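Local coordinates for flagellar regulatory protein C (Vibrio cholerae, PDB 4QHS) that probably hydrolyses ATP as a heptameric AAA+ ring to activate sigma-54-dependent transcription of flagellar genes, at residues A[19-31]-A[181-194]. Numbering follows the deposited sequence.
Sequences VADTKSLKLLALA and FPLTWPALCERKDD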
loop_
_atom_site.group_PDB
_atom_site.type_symbol
_atom_site.label_atom_id
_atom_site.label_comp_id
_atom_site.label_asym_id
_atom_site.label_seq_id
_atom_site.Cartn_x
_atom_site.Cartn_y
_atom_site.Cartn_z
ATOM N N VAL A 19 52.245 18.241 -0.916
ATOM C CA VAL A 19 52.006 18.238 -2.355
ATOM C C VAL A 19 53.139 18.792 -3.205
ATOM O O VAL A 19 54.142 19.294 -2.702
ATOM C CB VAL A 19 50.756 19.058 -2.711
ATOM C CG1 VAL A 19 49.497 18.208 -2.603
ATOM C CG2 VAL A 19 50.681 20.303 -1.837
ATOM N N ALA A 20 52.943 18.687 -4.512
ATOM C CA ALA A 20 53.777 19.342 -5.505
ATOM C C ALA A 20 52.885 19.660 -6.694
ATOM O O ALA A 20 51.793 20.214 -6.532
ATOM C CB ALA A 20 54.943 18.459 -5.907
ATOM N N ASP A 21 53.347 19.318 -7.888
ATOM C CA ASP A 21 52.510 19.382 -9.083
ATOM C C ASP A 21 51.939 20.768 -9.397
ATOM O O ASP A 21 51.020 20.887 -10.199
ATOM C CB ASP A 21 51.355 18.383 -8.959
ATOM C CG ASP A 21 50.732 18.044 -10.299
ATOM O OD1 ASP A 21 51.257 17.139 -10.988
ATOM O OD2 ASP A 21 49.721 18.689 -10.662
ATOM N N THR A 22 52.469 21.812 -8.777
ATOM C CA THR A 22 52.063 23.181 -9.092
ATOM C C THR A 22 50.539 23.400 -8.993
ATOM O O THR A 22 50.087 24.253 -8.235
ATOM C CB THR A 22 52.550 23.596 -10.510
ATOM O OG1 THR A 22 51.636 23.118 -11.500
ATOM C CG2 THR A 22 53.951 23.041 -10.800
ATOM N N LYS A 23 49.759 22.633 -9.756
ATOM C CA LYS A 23 48.293 22.679 -9.695
ATOM C C LYS A 23 47.727 22.492 -8.281
ATOM O O LYS A 23 46.811 23.209 -7.868
ATOM C CB LYS A 23 47.700 21.620 -10.625
ATOM C CG LYS A 23 47.931 21.889 -12.112
ATOM C CD LYS A 23 46.697 22.485 -12.793
ATOM C CE LYS A 23 46.760 22.276 -14.307
ATOM N NZ LYS A 23 45.557 22.796 -15.015
ATOM N N SER A 24 48.266 21.524 -7.550
ATOM C CA SER A 24 47.957 21.390 -6.128
ATOM C C SER A 24 48.396 22.635 -5.369
ATOM O O SER A 24 47.657 23.173 -4.550
ATOM C CB SER A 24 48.641 20.159 -5.536
ATOM O OG SER A 24 48.375 19.011 -6.310
ATOM N N LEU A 25 49.610 23.093 -5.661
ATOM C CA LEU A 25 50.173 24.261 -4.993
ATOM C C LEU A 25 49.355 25.527 -5.274
ATOM O O LEU A 25 49.214 26.387 -4.407
ATOM C CB LEU A 25 51.628 24.454 -5.420
ATOM C CG LEU A 25 52.653 23.485 -4.830
ATOM C CD1 LEU A 25 53.903 23.490 -5.693
ATOM C CD2 LEU A 25 52.997 23.889 -3.407
ATOM N N LYS A 26 48.806 25.606 -6.466
ATOM C CA LYS A 26 47.907 26.663 -6.842
ATOM C C LYS A 26 46.632 26.619 -6.019
ATOM O O LYS A 26 46.128 27.626 -5.609
ATOM C CB LYS A 26 47.556 26.501 -8.300
ATOM C CG LYS A 26 48.173 27.498 -9.214
ATOM C CD LYS A 26 49.473 27.011 -9.784
ATOM C CE LYS A 26 49.535 27.245 -11.261
ATOM N NZ LYS A 26 48.324 27.935 -11.722
ATOM N N LEU A 27 46.138 25.431 -5.770
ATOM C CA LEU A 27 44.978 25.258 -4.955
ATOM C C LEU A 27 45.230 25.787 -3.586
ATOM O O LEU A 27 44.437 26.523 -3.067
ATOM C CB LEU A 27 44.675 23.788 -4.819
ATOM C CG LEU A 27 43.483 23.191 -5.501
ATOM C CD1 LEU A 27 42.340 24.118 -5.436
ATOM C CD2 LEU A 27 43.845 22.928 -6.895
ATOM N N LEU A 28 46.335 25.380 -2.991
ATOM C CA LEU A 28 46.668 25.801 -1.633
ATOM C C LEU A 28 46.807 27.320 -1.506
ATOM O O LEU A 28 46.413 27.888 -0.489
ATOM C CB LEU A 28 47.954 25.126 -1.145
ATOM C CG LEU A 28 47.800 23.762 -0.456
ATOM C CD1 LEU A 28 46.439 23.627 0.225
ATOM C CD2 LEU A 28 48.020 22.621 -1.427
ATOM N N ALA A 29 47.358 27.976 -2.525
ATOM C CA ALA A 29 47.413 29.440 -2.541
ATOM C C ALA A 29 46.012 30.056 -2.588
ATOM O O ALA A 29 45.775 31.109 -1.999
ATOM C CB ALA A 29 48.227 29.924 -3.702
ATOM N N LEU A 30 45.084 29.413 -3.293
ATOM C CA LEU A 30 43.693 29.892 -3.279
ATOM C C LEU A 30 43.119 29.685 -1.879
ATOM O O LEU A 30 42.474 30.568 -1.295
ATOM C CB LEU A 30 42.838 29.170 -4.321
ATOM C CG LEU A 30 42.552 29.836 -5.675
ATOM C CD1 LEU A 30 43.203 31.170 -5.778
ATOM C CD2 LEU A 30 42.986 28.965 -6.833
ATOM N N ALA A 31 43.381 28.505 -1.342
ATOM C CA ALA A 31 42.933 28.178 -0.006
ATOM C C ALA A 31 43.428 29.229 1.002
ATOM O O ALA A 31 42.633 29.757 1.785
ATOM C CB ALA A 31 43.403 26.788 0.371
ATOM N N PHE A 181 33.088 30.256 -3.249
ATOM C CA PHE A 181 34.487 29.984 -3.453
ATOM C C PHE A 181 34.832 28.511 -3.550
ATOM O O PHE A 181 35.368 27.929 -2.655
ATOM C CB PHE A 181 35.291 30.640 -2.343
ATOM C CG PHE A 181 36.699 30.924 -2.705
ATOM C CD1 PHE A 181 37.017 32.028 -3.422
ATOM C CD2 PHE A 181 37.707 30.094 -2.306
ATOM C CE1 PHE A 181 38.283 32.284 -3.749
ATOM C CE2 PHE A 181 38.983 30.357 -2.636
ATOM C CZ PHE A 181 39.273 31.458 -3.351
ATOM N N PRO A 182 34.527 27.910 -4.671
ATOM C CA PRO A 182 34.776 26.496 -4.841
ATOM C C PRO A 182 36.203 26.191 -5.193
ATOM O O PRO A 182 36.822 26.905 -5.931
ATOM C CB PRO A 182 33.866 26.140 -5.989
ATOM C CG PRO A 182 33.542 27.344 -6.587
ATOM C CD PRO A 182 33.487 28.352 -5.579
ATOM N N LEU A 183 36.710 25.119 -4.639
ATOM C CA LEU A 183 38.021 24.639 -4.933
ATOM C C LEU A 183 37.922 23.207 -5.377
ATOM O O LEU A 183 37.483 22.354 -4.654
ATOM C CB LEU A 183 38.907 24.756 -3.713
ATOM C CG LEU A 183 39.075 26.169 -3.180
ATOM C CD1 LEU A 183 39.889 26.169 -1.985
ATOM C CD2 LEU A 183 39.738 26.970 -4.212
ATOM N N THR A 184 38.343 22.953 -6.591
ATOM C CA THR A 184 38.248 21.637 -7.131
ATOM C C THR A 184 39.565 20.889 -7.011
ATOM O O THR A 184 40.518 21.163 -7.684
ATOM C CB THR A 184 37.753 21.667 -8.563
ATOM O OG1 THR A 184 36.465 22.262 -8.610
ATOM C CG2 THR A 184 37.656 20.285 -9.088
ATOM N N TRP A 185 39.574 19.920 -6.127
ATOM C CA TRP A 185 40.725 19.124 -5.816
ATOM C C TRP A 185 40.802 17.926 -6.746
ATOM O O TRP A 185 40.169 16.927 -6.507
ATOM C CB TRP A 185 40.561 18.655 -4.392
ATOM C CG TRP A 185 41.742 18.192 -3.797
ATOM C CD1 TRP A 185 42.052 16.920 -3.529
ATOM C CD2 TRP A 185 42.834 18.973 -3.366
ATOM N NE1 TRP A 185 43.278 16.843 -2.956
ATOM C CE2 TRP A 185 43.788 18.101 -2.855
ATOM C CE3 TRP A 185 43.111 20.331 -3.378
ATOM C CZ2 TRP A 185 44.984 18.537 -2.344
ATOM C CZ3 TRP A 185 44.294 20.755 -2.880
ATOM C CH2 TRP A 185 45.215 19.872 -2.365
ATOM N N PRO A 186 41.580 18.023 -7.808
ATOM C CA PRO A 186 41.584 17.033 -8.878
ATOM C C PRO A 186 41.950 15.608 -8.483
ATOM O O PRO A 186 42.485 15.337 -7.442
ATOM C CB PRO A 186 42.645 17.578 -9.805
ATOM C CG PRO A 186 43.612 18.206 -8.901
ATOM C CD PRO A 186 42.910 18.616 -7.651
ATOM N N ALA A 187 41.631 14.687 -9.363
ATOM C CA ALA A 187 41.906 13.302 -9.116
ATOM C C ALA A 187 43.387 13.049 -9.248
ATOM O O ALA A 187 44.067 13.782 -9.917
ATOM C CB ALA A 187 41.151 12.464 -10.063
ATOM N N LEU A 188 43.869 12.015 -8.590
ATOM C CA LEU A 188 45.279 11.701 -8.541
ATOM C C LEU A 188 45.977 11.648 -9.888
ATOM O O LEU A 188 47.079 12.099 -10.022
ATOM C CB LEU A 188 45.471 10.385 -7.829
ATOM C CG LEU A 188 46.634 10.299 -6.875
ATOM C CD1 LEU A 188 46.882 11.653 -6.376
ATOM C CD2 LEU A 188 46.329 9.366 -5.753
ATOM N N CYS A 189 45.342 11.074 -10.882
ATOM C CA CYS A 189 45.978 10.916 -12.161
ATOM C C CYS A 189 46.148 12.242 -12.846
ATOM O O CYS A 189 46.788 12.341 -13.871
ATOM C CB CYS A 189 45.167 9.995 -13.047
ATOM S SG CYS A 189 43.658 10.681 -13.625
ATOM N N GLU A 190 45.568 13.271 -12.266
ATOM C CA GLU A 190 45.631 14.589 -12.848
ATOM C C GLU A 190 46.634 15.413 -12.092
ATOM O O GLU A 190 46.777 16.590 -12.325
ATOM C CB GLU A 190 44.256 15.243 -12.830
ATOM C CG GLU A 190 43.249 14.485 -13.642
ATOM C CD GLU A 190 41.962 15.224 -13.836
ATOM O OE1 GLU A 190 41.982 16.454 -13.840
ATOM O OE2 GLU A 190 40.920 14.573 -14.008
ATOM N N ARG A 191 47.342 14.777 -11.181
ATOM C CA ARG A 191 48.399 15.452 -10.476
ATOM C C ARG A 191 49.478 14.477 -10.093
ATOM O O ARG A 191 49.843 14.346 -8.956
ATOM C CB ARG A 191 47.853 16.146 -9.258
ATOM C CG ARG A 191 46.873 15.352 -8.481
ATOM C CD ARG A 191 46.604 16.022 -7.190
ATOM N NE ARG A 191 45.639 15.295 -6.406
ATOM C CZ ARG A 191 45.780 15.033 -5.122
ATOM N NH1 ARG A 191 46.844 15.440 -4.473
ATOM N NH2 ARG A 191 44.848 14.349 -4.497
ATOM N N LYS A 192 49.991 13.790 -11.085
ATOM C CA LYS A 192 50.904 12.707 -10.873
ATOM C C LYS A 192 52.036 13.069 -9.958
ATOM O O LYS A 192 52.567 12.228 -9.300
ATOM C CB LYS A 192 51.437 12.224 -12.212
ATOM C CG LYS A 192 50.697 11.034 -12.794
ATOM C CD LYS A 192 50.907 10.899 -14.285
ATOM C CE LYS A 192 50.125 9.744 -14.845
ATOM N NZ LYS A 192 50.778 9.160 -16.038
ATOM N N ASP A 193 52.396 14.334 -9.921
ATOM C CA ASP A 193 53.568 14.763 -9.187
ATOM C C ASP A 193 53.355 14.766 -7.712
ATOM O O ASP A 193 54.228 15.147 -6.977
ATOM C CB ASP A 193 54.004 16.157 -9.608
ATOM C CG ASP A 193 54.875 16.156 -10.835
ATOM O OD1 ASP A 193 55.607 15.196 -11.076
ATOM O OD2 ASP A 193 54.832 17.138 -11.571
ATOM N N ASP A 194 52.178 14.356 -7.279
ATOM C CA ASP A 194 51.857 14.371 -5.867
ATOM C C ASP A 194 52.038 12.998 -5.274
ATOM O O ASP A 194 52.248 12.843 -4.101
ATOM C CB ASP A 194 50.425 14.840 -5.655
ATOM C CG ASP A 194 50.287 16.327 -5.692
ATOM O OD1 ASP A 194 51.293 17.022 -5.554
ATOM O OD2 ASP A 194 49.171 16.818 -5.864
#
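Asp-194 and Ser-24 meet through similar first torsions: in each the polar group lies opposite the carbonyl carbon (chi1 -81° and -51°), which brings OD2 of Asp-194 to OG of Ser-24. That hydrogen bond is modelled so short that its length is doubtful. OD2 also takes NH1 of Arg-191 at 3.0 Å, in the guanidinium plane but 34° out of the carboxylate plane, while OD1 accepts the backbone N of Ala-20 at 2.6 Å, nearly in line with its C-O bond. Two sound bonds thus hold the buried carboxylate, with the Ser-24 bond a doubtful third, and the salt bridge would favour its charged form. Leu-188 CD1 lies over the centre of one guanidinium face, with Trp-185 CE2 toward the rim of the other. Nearby, Asp-193 N donates to OD1 of Asp-21 at 3.2 Å, although this OD1 and OD2 of Asp-193 lie close enough that their charges would probably repel.

In the AAA+ fold, strand 182-184 forms one edge of the parallel core sheet within the chain, beside strand 41-44, and helix 23-31 runs nearly antiparallel to it, 9.4 Å away between axes. Leu-27 is the main side chain between them: its CG lies 3.6 Å from Trp-185 CE3, and its CD1 passes CB of Leu-183 at 3.9 Å. Leu-28 CD2 reaches the indole edge at CH2. Farther along, Leu-183 turns CD1 to Ala-31 and CD2 to Leu-30, 3.8 Å from its CB; Leu-30 and Phe-181 also pack against Leu-247 and Ile-246 of a neighbouring subunit.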